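Local coordinates for protein mandelate racemase / muconate lactonizing enzyme (Burkholderia pseudomallei, PDB 2POD) that is of uncharacterised function but belongs to the enolase superfamily, binds a sodium ion and may be a lyase, at residues 9-15 with 392-398; 289-295 with 317-323; 50-55 with 68-72; 180-184 with 223-227. All coordinates share one frame; numbering follows the deposited sequence.

Interaction 1 of 4, residues 9-15 with 392-398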
loop_
_atom_site.group_PDB
_atom_site.type_symbol
_atom_site.label_atom_id
_atom_site.label_comp_id
_atom_site.label_asym_id
_atom_site.label_seq_id
_atom_site.Cartn_x
_atom_site.Cartn_y
_atom_site.Cartn_z
ATOM N N GLU B 9 -33.585 -33.745 16.514
ATOM C CA GLU B 9 -33.044 -34.678 17.501
ATOM C C GLU B 9 -31.531 -34.575 17.535
ATOM O O GLU B 9 -30.895 -34.650 16.493
ATOM C CB GLU B 9 -33.405 -36.115 17.116
ATOM C CG GLU B 9 -34.745 -36.595 17.604
ATOM C CD GLU B 9 -34.870 -38.109 17.541
ATOM O OE1 GLU B 9 -34.854 -38.749 18.615
ATOM O OE2 GLU B 9 -34.977 -38.656 16.418
ATOM N N THR B 10 -30.950 -34.441 18.724
ATOM C CA THR B 10 -29.500 -34.597 18.870
ATOM C C THR B 10 -29.120 -35.914 19.536
ATOM O O THR B 10 -29.802 -36.385 20.447
ATOM C CB THR B 10 -28.854 -33.427 19.634
ATOM O OG1 THR B 10 -29.466 -33.301 20.922
ATOM C CG2 THR B 10 -29.014 -32.121 18.853
ATOM N N LEU B 11 -28.029 -36.506 19.061
ATOM C CA LEU B 11 -27.568 -37.789 19.555
ATOM C C LEU B 11 -26.120 -37.643 19.999
ATOM O O LEU B 11 -25.252 -37.298 19.191
ATOM C CB LEU B 11 -27.648 -38.856 18.451
ATOM C CG LEU B 11 -28.863 -39.200 17.570
ATOM C CD1 LEU B 11 -28.724 -40.650 17.160
ATOM C CD2 LEU B 11 -30.225 -38.986 18.218
ATOM N N ARG B 12 -25.864 -37.910 21.277
ATOM C CA ARG B 12 -24.506 -37.881 21.819
ATOM C C ARG B 12 -24.049 -39.256 22.315
ATOM O O ARG B 12 -24.403 -39.669 23.422
ATOM C CB ARG B 12 -24.405 -36.869 22.958
ATOM C CG ARG B 12 -24.404 -35.414 22.532
ATOM C CD ARG B 12 -23.886 -34.504 23.646
ATOM N NE ARG B 12 -24.824 -34.402 24.763
ATOM C CZ ARG B 12 -24.680 -35.019 25.934
ATOM N NH1 ARG B 12 -25.593 -34.863 26.881
ATOM N NH2 ARG B 12 -23.627 -35.791 26.162
ATOM N N PRO B 13 -23.246 -39.968 21.507
ATOM C CA PRO B 13 -22.758 -41.270 21.967
ATOM C C PRO B 13 -21.580 -41.124 22.924
ATOM O O PRO B 13 -20.600 -40.461 22.587
ATOM C CB PRO B 13 -22.329 -41.969 20.672
ATOM C CG PRO B 13 -22.112 -40.871 19.661
ATOM C CD PRO B 13 -22.744 -39.608 20.165
ATOM N N GLU B 14 -21.669 -41.722 24.111
ATOM C CA GLU B 14 -20.595 -41.555 25.100
ATOM C C GLU B 14 -19.302 -42.315 24.820
ATOM O O GLU B 14 -18.263 -42.016 25.416
ATOM C CB GLU B 14 -21.063 -41.745 26.547
ATOM C CG GLU B 14 -22.113 -42.805 26.776
ATOM C CD GLU B 14 -22.399 -43.010 28.253
ATOM O OE1 GLU B 14 -22.994 -42.105 28.885
ATOM O OE2 GLU B 14 -22.017 -44.077 28.778
ATOM N N GLU B 15 -19.357 -43.269 23.898
ATOM C CA GLU B 15 -18.151 -43.921 23.387
ATOM C C GLU B 15 -17.316 -43.006 22.494
ATOM O O GLU B 15 -16.089 -43.144 22.435
ATOM C CB GLU B 15 -18.480 -45.225 22.648
ATOM C CG GLU B 15 -19.885 -45.297 22.063
ATOM C CD GLU B 15 -20.899 -45.952 23.001
ATOM O OE1 GLU B 15 -21.858 -45.263 23.408
ATOM O OE2 GLU B 15 -20.736 -47.150 23.327
ATOM N N LEU B 392 -24.925 -48.630 20.877
ATOM C CA LEU B 392 -24.207 -47.522 21.495
ATOM C C LEU B 392 -25.053 -46.904 22.596
ATOM O O LEU B 392 -26.276 -46.806 22.469
ATOM C CB LEU B 392 -23.885 -46.460 20.438
ATOM C CG LEU B 392 -22.523 -46.430 19.739
ATOM C CD1 LEU B 392 -22.176 -47.721 18.991
ATOM C CD2 LEU B 392 -22.462 -45.239 18.804
ATOM N N THR B 393 -24.401 -46.490 23.678
ATOM C CA THR B 393 -25.051 -45.684 24.708
ATOM C C THR B 393 -25.159 -44.230 24.250
ATOM O O THR B 393 -24.164 -43.512 24.201
ATOM C CB THR B 393 -24.283 -45.740 26.040
ATOM O OG1 THR B 393 -23.704 -47.038 26.213
ATOM C CG2 THR B 393 -25.206 -45.411 27.209
ATOM N N ILE B 394 -26.373 -43.806 23.908
ATOM C CA ILE B 394 -26.579 -42.532 23.234
ATOM C C ILE B 394 -27.502 -41.629 24.058
ATOM O O ILE B 394 -28.673 -41.955 24.297
ATOM C CB ILE B 394 -27.112 -42.730 21.783
ATOM C CG1 ILE B 394 -26.017 -43.319 20.889
ATOM C CG2 ILE B 394 -27.594 -41.406 21.186
ATOM C CD1 ILE B 394 -26.510 -43.845 19.549
ATOM N N ALA B 395 -26.965 -40.497 24.499
ATOM C CA ALA B 395 -27.778 -39.487 25.158
ATOM C C ALA B 395 -28.554 -38.684 24.115
ATOM O O ALA B 395 -27.965 -37.961 23.305
ATOM C CB ALA B 395 -26.908 -38.580 26.017
ATOM N N VAL B 396 -29.873 -38.831 24.126
ATOM C CA VAL B 396 -30.726 -38.140 23.169
ATOM C C VAL B 396 -31.379 -36.903 23.772
ATOM O O VAL B 396 -31.608 -36.832 24.979
ATOM C CB VAL B 396 -31.807 -39.066 22.541
ATOM C CG1 VAL B 396 -31.160 -40.150 21.703
ATOM C CG2 VAL B 396 -32.724 -39.669 23.612
ATOM N N ARG B 397 -31.659 -35.928 22.918
ATOM C CA ARG B 397 -32.468 -34.777 23.286
ATOM C C ARG B 397 -33.320 -34.388 22.080
ATOM O O ARG B 397 -32.919 -34.593 20.935
ATOM C CB ARG B 397 -31.573 -33.620 23.754
ATOM C CG ARG B 397 -32.307 -32.487 24.477
ATOM C CD ARG B 397 -31.745 -32.234 25.871
ATOM N NE ARG B 397 -30.645 -31.270 25.875
ATOM C CZ ARG B 397 -30.789 -29.947 25.945
ATOM N NH1 ARG B 397 -29.715 -29.171 25.947
ATOM N NH2 ARG B 397 -31.995 -29.393 26.007
ATOM N N ASN B 398 -34.505 -33.851 22.354
ATOM C CA ASN B 398 -35.553 -33.686 21.356
ATOM C C ASN B 398 -36.204 -32.316 21.506
ATOM O O ASN B 398 -36.389 -31.822 22.617
ATOM C CB ASN B 398 -36.607 -34.791 21.527
ATOM C CG ASN B 398 -37.590 -34.859 20.367
ATOM O OD1 ASN B 398 -38.510 -34.043 20.261
ATOM N ND2 ASN B 398 -37.410 -35.849 19.500
#
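Leu392 leads in by resting CD2 on Pro13 CB, while its CG lies against the bent side chain of Glu15. Thr393 then makes the first backbone bond: its O accepts from Glu14 N at 3.1 Å, nearly along the C=O axis. Its own N donates weakly to Glu15 OE1. From Ile394 on, the chain runs as an antiparallel strand. The CG2 branch of Ile394, anti to the backbone N, packs 3.7 Å from Leu11 CB, and CG1 reaches 3.9 Å from Pro13 CB. Ala395 pairs with Arg12 through two backbone bonds, N to O each way, both 2.9 Å. Its methyl sits over one face of the Arg12 guanidinium, whose NE is salt-bridged to Glu44. Val396 lies alongside Leu11, Val396 CG1 3.8 Å from Leu11 CD2. Arg397 pairs with Thr10 through two backbone hydrogen bonds, and its CB lies 3.5 Å from Thr10 OG1, a hydroxyl hydrogen-bonded to Glu44 and His48. At Asn398, ND2 lies 3.4 Å from Glu9 CG and bonds to Glu7. Strand 394-400 is an outermost strand of the chain's four-stranded sheet, beside 5-13; helix 40-55 packs on Arg12 and Arg397, and helix 388-391 on Leu11, Ile394 and Val396.

Interaction 2 of 4, residues 289-295 with 317-323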
loop_
_atom_site.group_PDB
_atom_site.type_symbol
_atom_site.label_atom_id
_atom_site.label_comp_id
_atom_site.label_asym_id
_atom_site.label_seq_id
_atom_site.Cartn_x
_atom_site.Cartn_y
_atom_site.Cartn_z
ATOM N N ALA B 289 -2.098 -17.880 1.557
ATOM C CA ALA B 289 -2.516 -19.276 1.478
ATOM C C ALA B 289 -2.262 -19.845 0.093
ATOM O O ALA B 289 -2.432 -19.152 -0.918
ATOM C CB ALA B 289 -3.964 -19.424 1.852
ATOM N N GLY B 290 -1.849 -21.108 0.057
ATOM C CA GLY B 290 -1.763 -21.866 -1.184
ATOM C C GLY B 290 -2.903 -22.857 -1.334
ATOM O O GLY B 290 -3.404 -23.073 -2.433
ATOM N N ILE B 291 -3.309 -23.474 -0.230
ATOM C CA ILE B 291 -4.431 -24.403 -0.245
ATOM C C ILE B 291 -5.466 -23.926 0.749
ATOM O O ILE B 291 -5.154 -23.685 1.913
ATOM C CB ILE B 291 -4.005 -25.881 0.048
ATOM C CG1 ILE B 291 -3.049 -26.397 -1.034
ATOM C CG2 ILE B 291 -5.233 -26.817 0.070
ATOM C CD1 ILE B 291 -1.617 -26.431 -0.610
ATOM N N VAL B 292 -6.694 -23.765 0.274
ATOM C CA VAL B 292 -7.801 -23.392 1.138
ATOM C C VAL B 292 -8.381 -24.645 1.780
ATOM O O VAL B 292 -8.993 -25.474 1.114
ATOM C CB VAL B 292 -8.860 -22.560 0.377
ATOM C CG1 VAL B 292 -10.126 -22.386 1.210
ATOM C CG2 VAL B 292 -8.270 -21.193 0.024
HETATM N N MSE B 293 -8.147 -24.795 3.077
HETATM C CA MSE B 293 -8.717 -25.906 3.822
HETATM C C MSE B 293 -9.933 -25.484 4.601
HETATM O O MSE B 293 -10.088 -24.318 4.943
HETATM C CB MSE B 293 -7.698 -26.542 4.754
HETATM C CG MSE B 293 -7.712 -28.052 4.658
HETATM SE SE MSE B 293 -7.141 -29.059 6.198
HETATM C CE MSE B 293 -7.030 -27.605 7.485
ATOM N N LEU B 294 -10.777 -26.460 4.904
ATOM C CA LEU B 294 -12.198 -26.246 5.076
ATOM C C LEU B 294 -12.714 -27.460 5.823
ATOM O O LEU B 294 -12.501 -28.578 5.382
ATOM C CB LEU B 294 -12.855 -26.199 3.687
ATOM C CG LEU B 294 -14.173 -25.472 3.441
ATOM C CD1 LEU B 294 -14.243 -24.239 4.297
ATOM C CD2 LEU B 294 -14.261 -25.087 1.986
ATOM N N ASP B 295 -13.385 -27.251 6.947
ATOM C CA ASP B 295 -14.176 -28.315 7.549
ATOM C C ASP B 295 -15.648 -27.942 7.493
ATOM O O ASP B 295 -16.044 -26.964 8.112
ATOM C CB ASP B 295 -13.738 -28.551 9.000
ATOM C CG ASP B 295 -14.389 -29.777 9.623
ATOM O OD1 ASP B 295 -15.627 -29.787 9.786
ATOM O OD2 ASP B 295 -13.658 -30.732 9.966
ATOM N N LEU B 317 -6.789 -21.089 -6.270
ATOM C CA LEU B 317 -6.423 -21.953 -5.159
ATOM C C LEU B 317 -7.291 -23.207 -5.117
ATOM O O LEU B 317 -8.487 -23.140 -5.412
ATOM C CB LEU B 317 -6.461 -21.194 -3.824
ATOM C CG LEU B 317 -5.581 -19.950 -3.711
ATOM C CD1 LEU B 317 -5.566 -19.453 -2.290
ATOM C CD2 LEU B 317 -4.159 -20.175 -4.224
ATOM N N PRO B 318 -6.682 -24.361 -4.781
ATOM C CA PRO B 318 -7.458 -25.560 -4.518
ATOM C C PRO B 318 -8.025 -25.637 -3.116
ATOM O O PRO B 318 -7.378 -25.200 -2.157
ATOM C CB PRO B 318 -6.462 -26.694 -4.758
ATOM C CG PRO B 318 -5.114 -26.099 -4.558
ATOM C CD PRO B 318 -5.230 -24.604 -4.671
ATOM N N VAL B 319 -9.233 -26.192 -3.013
ATOM C CA VAL B 319 -9.805 -26.607 -1.731
ATOM C C VAL B 319 -9.468 -28.064 -1.385
ATOM O O VAL B 319 -9.508 -28.946 -2.251
ATOM C CB VAL B 319 -11.337 -26.313 -1.667
ATOM C CG1 VAL B 319 -12.018 -27.038 -0.509
ATOM C CG2 VAL B 319 -11.561 -24.826 -1.521
ATOM N N ALA B 320 -9.102 -28.291 -0.126
ATOM C CA ALA B 320 -9.010 -29.631 0.439
ATOM C C ALA B 320 -9.897 -29.730 1.682
ATOM O O ALA B 320 -9.532 -29.222 2.742
ATOM C CB ALA B 320 -7.559 -29.963 0.788
ATOM N N PRO B 321 -11.078 -30.367 1.556
ATOM C CA PRO B 321 -11.970 -30.551 2.706
ATOM C C PRO B 321 -11.426 -31.470 3.808
ATOM O O PRO B 321 -10.837 -32.518 3.522
ATOM C CB PRO B 321 -13.240 -31.124 2.083
ATOM C CG PRO B 321 -13.128 -30.789 0.624
ATOM C CD PRO B 321 -11.676 -30.897 0.322
ATOM N N HIS B 322 -11.636 -31.042 5.051
ATOM C CA HIS B 322 -11.170 -31.715 6.257
ATOM C C HIS B 322 -12.141 -32.824 6.643
ATOM O O HIS B 322 -13.357 -32.608 6.670
ATOM C CB HIS B 322 -11.106 -30.694 7.405
ATOM C CG HIS B 322 -10.480 -31.216 8.661
ATOM N ND1 HIS B 322 -11.087 -31.117 9.894
ATOM C CD2 HIS B 322 -9.292 -31.825 8.878
ATOM C CE1 HIS B 322 -10.300 -31.643 10.816
ATOM N NE2 HIS B 322 -9.203 -32.080 10.224
ATOM N N ASP B 323 -11.603 -34.005 6.945
ATOM C CA ASP B 323 -12.300 -34.958 7.808
ATOM C C ASP B 323 -11.557 -35.166 9.123
ATOM O O ASP B 323 -11.668 -34.332 10.025
ATOM C CB ASP B 323 -12.564 -36.294 7.097
ATOM C CG ASP B 323 -13.189 -37.342 8.024
ATOM O OD1 ASP B 323 -14.190 -37.030 8.723
ATOM O OD2 ASP B 323 -12.647 -38.470 8.072
#
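This is one beta-alpha-beta unit of the TIM-type barrel, in which Val292 and Val319 pair in parallel and, three residues further on, Asp295 and His322 meet near the sodium site. Val292 works in both directions: its N donates to Pro318 O at 2.9 Å, and its O receives Ala320 N at 3.1 Å. Two residues on, His322 N makes a short 2.6 Å bond to Leu294 O, with an N-H...O angle of 161°. Then the side chains take over. His322 ND1 donates to Asp295 OD2 at 2.6 Å, on the anti lone pair of the carboxylate, with the oxygen 17° out of the ring plane. With CG anti to the backbone N in both residues, the side chains meet at an oblique crossing, the carboxylate and ring planes 57° apart, and the bond limits rotation of the imidazole. The His322 side chain is about 3 Å from the sodium bound by Glu220, Glu246 and Glu272. Val319 bridges the apolar face, with CG2 3.9 Å from Val292 CG1 and CG1 3.9 Å from Leu294 CD2. Leu317 CD1 extends that face, 4.0 Å from Val292 CG2. Helices 276-285 and 301-314 cover Val292 and Leu294, helix 327-339 covers Pro321, and on the other flank strand 289-294 pairs with strand 268-270.

Interaction 3 of 4, residues 50-55 with 68-72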
loop_
_atom_site.group_PDB
_atom_site.type_symbol
_atom_site.label_atom_id
_atom_site.label_comp_id
_atom_site.label_asym_id
_atom_site.label_seq_id
_atom_site.Cartn_x
_atom_site.Cartn_y
_atom_site.Cartn_z
ATOM N N TRP B 50 -31.747 -22.171 20.953
ATOM C CA TRP B 50 -32.006 -21.048 20.056
ATOM C C TRP B 50 -32.379 -21.473 18.635
ATOM O O TRP B 50 -33.346 -20.958 18.064
ATOM C CB TRP B 50 -30.808 -20.097 20.042
ATOM C CG TRP B 50 -31.049 -18.820 19.297
ATOM C CD1 TRP B 50 -31.674 -17.708 19.765
ATOM C CD2 TRP B 50 -30.662 -18.530 17.949
ATOM N NE1 TRP B 50 -31.703 -16.737 18.793
ATOM C CE2 TRP B 50 -31.085 -17.216 17.668
ATOM C CE3 TRP B 50 -29.995 -19.254 16.951
ATOM C CZ2 TRP B 50 -30.867 -16.607 16.431
ATOM C CZ3 TRP B 50 -29.774 -18.649 15.726
ATOM C CH2 TRP B 50 -30.209 -17.337 15.477
ATOM N N ALA B 51 -31.610 -22.406 18.080
ATOM C CA ALA B 51 -31.642 -22.720 16.650
ATOM C C ALA B 51 -32.872 -23.532 16.250
ATOM O O ALA B 51 -33.384 -23.393 15.141
ATOM C CB ALA B 51 -30.379 -23.478 16.257
ATOM N N ALA B 52 -33.324 -24.393 17.159
ATOM C CA ALA B 52 -34.436 -25.302 16.896
ATOM C C ALA B 52 -35.757 -24.564 16.689
ATOM O O ALA B 52 -36.541 -24.929 15.816
ATOM C CB ALA B 52 -34.563 -26.285 18.015
ATOM N N ASN B 53 -35.981 -23.517 17.481
ATOM C CA ASN B 53 -37.177 -22.690 17.366
ATOM C C ASN B 53 -37.225 -21.831 16.101
ATOM O O ASN B 53 -38.304 -21.429 15.649
ATOM C CB ASN B 53 -37.347 -21.817 18.613
ATOM C CG ASN B 53 -37.487 -22.637 19.885
ATOM O OD1 ASN B 53 -38.274 -23.590 19.947
ATOM N ND2 ASN B 53 -36.716 -22.275 20.908
ATOM N N ARG B 54 -36.055 -21.562 15.527
ATOM C CA ARG B 54 -35.964 -20.818 14.276
ATOM C C ARG B 54 -36.266 -21.713 13.082
ATOM O O ARG B 54 -36.526 -21.229 11.983
ATOM C CB ARG B 54 -34.580 -20.179 14.131
ATOM C CG ARG B 54 -34.278 -19.111 15.170
ATOM C CD ARG B 54 -33.684 -17.881 14.522
ATOM N NE ARG B 54 -34.710 -16.936 14.087
ATOM C CZ ARG B 54 -34.470 -15.827 13.392
ATOM N NH1 ARG B 54 -33.229 -15.507 13.042
ATOM N NH2 ARG B 54 -35.477 -15.036 13.044
ATOM N N LEU B 55 -36.245 -23.020 13.314
ATOM C CA LEU B 55 -36.229 -24.006 12.250
ATOM C C LEU B 55 -37.504 -24.855 12.246
ATOM O O LEU B 55 -37.976 -25.265 11.188
ATOM C CB LEU B 55 -34.993 -24.891 12.401
ATOM C CG LEU B 55 -34.132 -25.200 11.173
ATOM C CD1 LEU B 55 -33.735 -23.962 10.372
ATOM C CD2 LEU B 55 -32.902 -25.940 11.613
ATOM N N LYS B 68 -28.603 -18.026 6.734
ATOM C CA LYS B 68 -28.593 -16.608 7.066
ATOM C C LYS B 68 -29.376 -16.288 8.346
ATOM O O LYS B 68 -28.917 -15.502 9.173
ATOM C CB LYS B 68 -29.079 -15.778 5.866
ATOM C CG LYS B 68 -29.232 -14.274 6.121
ATOM C CD LYS B 68 -27.902 -13.573 6.343
ATOM C CE LYS B 68 -28.088 -12.076 6.590
ATOM N NZ LYS B 68 -28.481 -11.333 5.358
ATOM N N ARG B 69 -30.539 -16.916 8.512
ATOM C CA ARG B 69 -31.358 -16.775 9.722
ATOM C C ARG B 69 -30.686 -17.300 11.000
ATOM O O ARG B 69 -30.816 -16.701 12.072
ATOM C CB ARG B 69 -32.721 -17.428 9.513
ATOM C CG ARG B 69 -33.714 -16.547 8.750
ATOM C CD ARG B 69 -35.013 -17.287 8.447
ATOM N NE ARG B 69 -35.870 -17.368 9.626
ATOM C CZ ARG B 69 -36.087 -18.472 10.332
ATOM N NH1 ARG B 69 -35.524 -19.623 9.979
ATOM N NH2 ARG B 69 -36.876 -18.425 11.398
ATOM N N LEU B 70 -29.951 -18.401 10.873
ATOM C CA LEU B 70 -29.279 -19.026 12.015
ATOM C C LEU B 70 -27.938 -18.380 12.365
ATOM O O LEU B 70 -27.327 -18.728 13.379
ATOM C CB LEU B 70 -29.062 -20.524 11.768
ATOM C CG LEU B 70 -30.252 -21.486 11.794
ATOM C CD1 LEU B 70 -29.748 -22.915 11.704
ATOM C CD2 LEU B 70 -31.104 -21.305 13.037
ATOM N N SER B 71 -27.477 -17.462 11.513
ATOM C CA SER B 71 -26.327 -16.620 11.823
ATOM C C SER B 71 -26.717 -15.600 12.880
ATOM O O SER B 71 -27.317 -14.571 12.574
ATOM C CB SER B 71 -25.825 -15.916 10.564
ATOM O OG SER B 71 -24.414 -15.971 10.499
ATOM N N GLY B 72 -26.396 -15.909 14.132
ATOM C CA GLY B 72 -26.904 -15.148 15.272
ATOM C C GLY B 72 -25.984 -14.005 15.630
ATOM O O GLY B 72 -24.994 -13.752 14.935
#
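The two backbones come nearest at Ala51 and Leu70, whose CA atoms are 6.4 Å apart, with segment 68-72 on helix 63-69 and beyond, beside helix 40-55. Arg69 grips the carbonyl of Arg54 end-on: NH1 lies 2.8 Å and NH2 2.9 Å from Arg54 O, which sits in the guanidinium plane. The NH2 donor uses a lone pair in the carbonyl plane, whereas NH1 is tilted 31° from it. The chi3 bend of Arg69 (77°) turns its guanidinium back to this oxygen. Arg54 answers with a weak bond from NH1 to Arg69 O, its guanidinium turned 47° from that of Arg69. The two cations thus lie close, each donating to the other's backbone; Glu58 gives Arg69 a long, weak ion pair. Arg54 CD lies over one face of the Trp50 ring. The edge of that ring meets Leu70 O, 3.4 Å from CZ3, and this oxygen also accepts from Asn86. Leu70 CD2 packs 4.0 Å from Ala51 CB and 3.8 Å from Arg54 CB. With Leu89 of helix 81-101 touching Ala51, Leu55 and Leu70, this is a helix junction in the all-helical part of the N-terminal capping domain of the enolase superfamily.

Interaction 4 of 4, residues 180-184 with 223-227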
loop_
_atom_site.group_PDB
_atom_site.type_symbol
_atom_site.label_atom_id
_atom_site.label_comp_id
_atom_site.label_asym_id
_atom_site.label_seq_id
_atom_site.Cartn_x
_atom_site.Cartn_y
_atom_site.Cartn_z
ATOM N N PHE B 180 6.009 -32.229 15.080
ATOM C CA PHE B 180 6.515 -31.055 15.809
ATOM C C PHE B 180 5.661 -30.727 17.031
ATOM O O PHE B 180 6.070 -29.949 17.890
ATOM C CB PHE B 180 6.620 -29.831 14.888
ATOM C CG PHE B 180 7.517 -30.039 13.695
ATOM C CD1 PHE B 180 6.994 -30.479 12.486
ATOM C CD2 PHE B 180 8.880 -29.799 13.787
ATOM C CE1 PHE B 180 7.809 -30.674 11.390
ATOM C CE2 PHE B 180 9.712 -30.002 12.699
ATOM C CZ PHE B 180 9.177 -30.436 11.496
ATOM N N ASP B 181 4.485 -31.349 17.101
ATOM C CA ASP B 181 3.540 -31.207 18.215
ATOM C C ASP B 181 4.046 -31.291 19.671
ATOM O O ASP B 181 3.672 -30.432 20.479
ATOM C CB ASP B 181 2.328 -32.120 18.011
ATOM C CG ASP B 181 1.413 -31.638 16.904
ATOM O OD1 ASP B 181 1.907 -31.027 15.926
ATOM O OD2 ASP B 181 0.189 -31.869 17.018
ATOM N N PRO B 182 4.884 -32.305 20.022
ATOM C CA PRO B 182 5.219 -32.409 21.452
ATOM C C PRO B 182 6.204 -31.348 21.948
ATOM O O PRO B 182 6.342 -31.153 23.161
ATOM C CB PRO B 182 5.852 -33.807 21.574
ATOM C CG PRO B 182 5.657 -34.473 20.246
ATOM C CD PRO B 182 5.550 -33.375 19.253
ATOM N N TYR B 183 6.874 -30.670 21.018
ATOM C CA TYR B 183 7.871 -29.664 21.372
ATOM C C TYR B 183 7.273 -28.280 21.632
ATOM O O TYR B 183 7.926 -27.421 22.224
ATOM C CB TYR B 183 9.004 -29.643 20.343
ATOM C CG TYR B 183 9.610 -31.018 20.149
ATOM C CD1 TYR B 183 9.377 -31.746 18.985
ATOM C CD2 TYR B 183 10.384 -31.607 21.152
ATOM C CE1 TYR B 183 9.914 -33.019 18.814
ATOM C CE2 TYR B 183 10.921 -32.878 20.995
ATOM C CZ TYR B 183 10.684 -33.579 19.823
ATOM O OH TYR B 183 11.220 -34.838 19.660
ATOM N N ALA B 184 6.020 -28.094 21.229
ATOM C CA ALA B 184 5.293 -26.840 21.428
ATOM C C ALA B 184 4.979 -26.515 22.890
ATOM O O ALA B 184 5.139 -25.369 23.316
ATOM C CB ALA B 184 4.023 -26.836 20.606
ATOM N N SER B 223 -1.767 -25.319 14.750
ATOM C CA SER B 223 -1.782 -23.919 15.238
ATOM C C SER B 223 -0.934 -23.677 16.494
ATOM O O SER B 223 -1.211 -22.767 17.274
ATOM C CB SER B 223 -3.222 -23.404 15.447
ATOM O OG SER B 223 -4.029 -23.603 14.301
ATOM N N LEU B 224 0.102 -24.489 16.683
ATOM C CA LEU B 224 0.783 -24.593 17.980
ATOM C C LEU B 224 1.966 -23.634 18.095
ATOM O O LEU B 224 2.466 -23.374 19.186
ATOM C CB LEU B 224 1.239 -26.036 18.242
ATOM C CG LEU B 224 0.175 -27.085 18.589
ATOM C CD1 LEU B 224 0.780 -28.484 18.624
ATOM C CD2 LEU B 224 -0.513 -26.764 19.912
ATOM N N TRP B 225 2.403 -23.097 16.964
ATOM C CA TRP B 225 3.640 -22.341 16.919
ATOM C C TRP B 225 3.405 -20.857 16.706
ATOM O O TRP B 225 2.498 -20.457 15.986
ATOM C CB TRP B 225 4.556 -22.918 15.849
ATOM C CG TRP B 225 5.003 -24.316 16.189
ATOM C CD1 TRP B 225 4.522 -25.486 15.670
ATOM C CD2 TRP B 225 6.003 -24.683 17.148
ATOM N NE1 TRP B 225 5.174 -26.554 16.232
ATOM C CE2 TRP B 225 6.086 -26.091 17.146
ATOM C CE3 TRP B 225 6.848 -23.955 18.001
ATOM C CZ2 TRP B 225 6.979 -26.793 17.969
ATOM C CZ3 TRP B 225 7.731 -24.648 18.821
ATOM C CH2 TRP B 225 7.792 -26.057 18.796
ATOM N N ASN B 226 4.223 -20.041 17.355
ATOM C CA ASN B 226 4.261 -18.623 17.055
ATOM C C ASN B 226 5.360 -18.337 16.053
ATOM O O ASN B 226 5.984 -19.277 15.554
ATOM C CB ASN B 226 4.407 -17.806 18.333
ATOM C CG ASN B 226 3.132 -17.778 19.136
ATOM O OD1 ASN B 226 2.244 -16.950 18.898
ATOM N ND2 ASN B 226 3.023 -18.695 20.091
ATOM N N LEU B 227 5.588 -17.061 15.743
ATOM C CA LEU B 227 6.265 -16.712 14.502
ATOM C C LEU B 227 7.732 -17.147 14.335
ATOM O O LEU B 227 8.020 -17.873 13.384
ATOM C CB LEU B 227 6.010 -15.265 14.077
ATOM C CG LEU B 227 6.508 -14.892 12.683
ATOM C CD1 LEU B 227 5.562 -15.357 11.581
ATOM C CD2 LEU B 227 6.736 -13.402 12.613
HETATM O O HOH W 1 3.191 -28.516 15.647
#
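A water spans Asp181 and Trp225: it lies 2.8 Å from Asp181 OD1, within hydrogen-bonding geometry, and accepts a weak bond from Trp225 NE1 at 2.9 Å. The other carboxylate oxygen, OD2, is bonded to His222, so both oxygens of Asp181 have partners. No direct hydrogen bond crosses between the two segments, and the rest is packing around the indole. Phe180 O lies at the ring edge, near its plane, 3.3 Å from Trp225 CZ2, and Phe180 CB comes against NE1. Ala184 takes a face instead. Its CA makes a CH-pi contact 4.1 Å from the centroid of the six-membered ring, 26° off the normal, and its methyl sits 3.9 Å above the same ring system, offset toward the rim. Tyr183 CB touches the far corner at CH2. A chi1 of -65° sets Trp225 CG beside the backbone N, anti to the carbonyl carbon, and the indole reaches residues 180-184. Leu224 approaches separately: its CB meets Ala184 CB at 3.7 Å, while CD1 reaches Asp181 CG at 3.6 Å, the two side chains crossing at about a right angle. Helix 227-237 backs Trp225 and Phe180 through Ile233. The contact thus joins the loops that follow strands 174-177 and 216-220, at the C-terminal end of the barrel strands, the usual active-site end of a TIM-type barrel.

How the interactions relate
Interaction 1 joins the two ends of the chain, and the other three are nested within its loop. Along the chain, interaction 3 closes first, then interaction 4, then interaction 2. Helix 40-55, which carries part of interaction 3, packs against the strands of interaction 1; the nearest atoms of the two contacts are about 7 Å apart. Interactions 2 and 4 both belong to the barrel domain, with centres about 21 Å apart and nearest atoms about 8 Å apart, one near the sodium and the other in loops with the Asp181 side chain about 9 Å from the sodium. Interactions 3 and 4 have centres about 37 Å apart. The four thus sample both domains of the enolase fold, and the C-terminal strand returns from the barrel to complete the capping sheet.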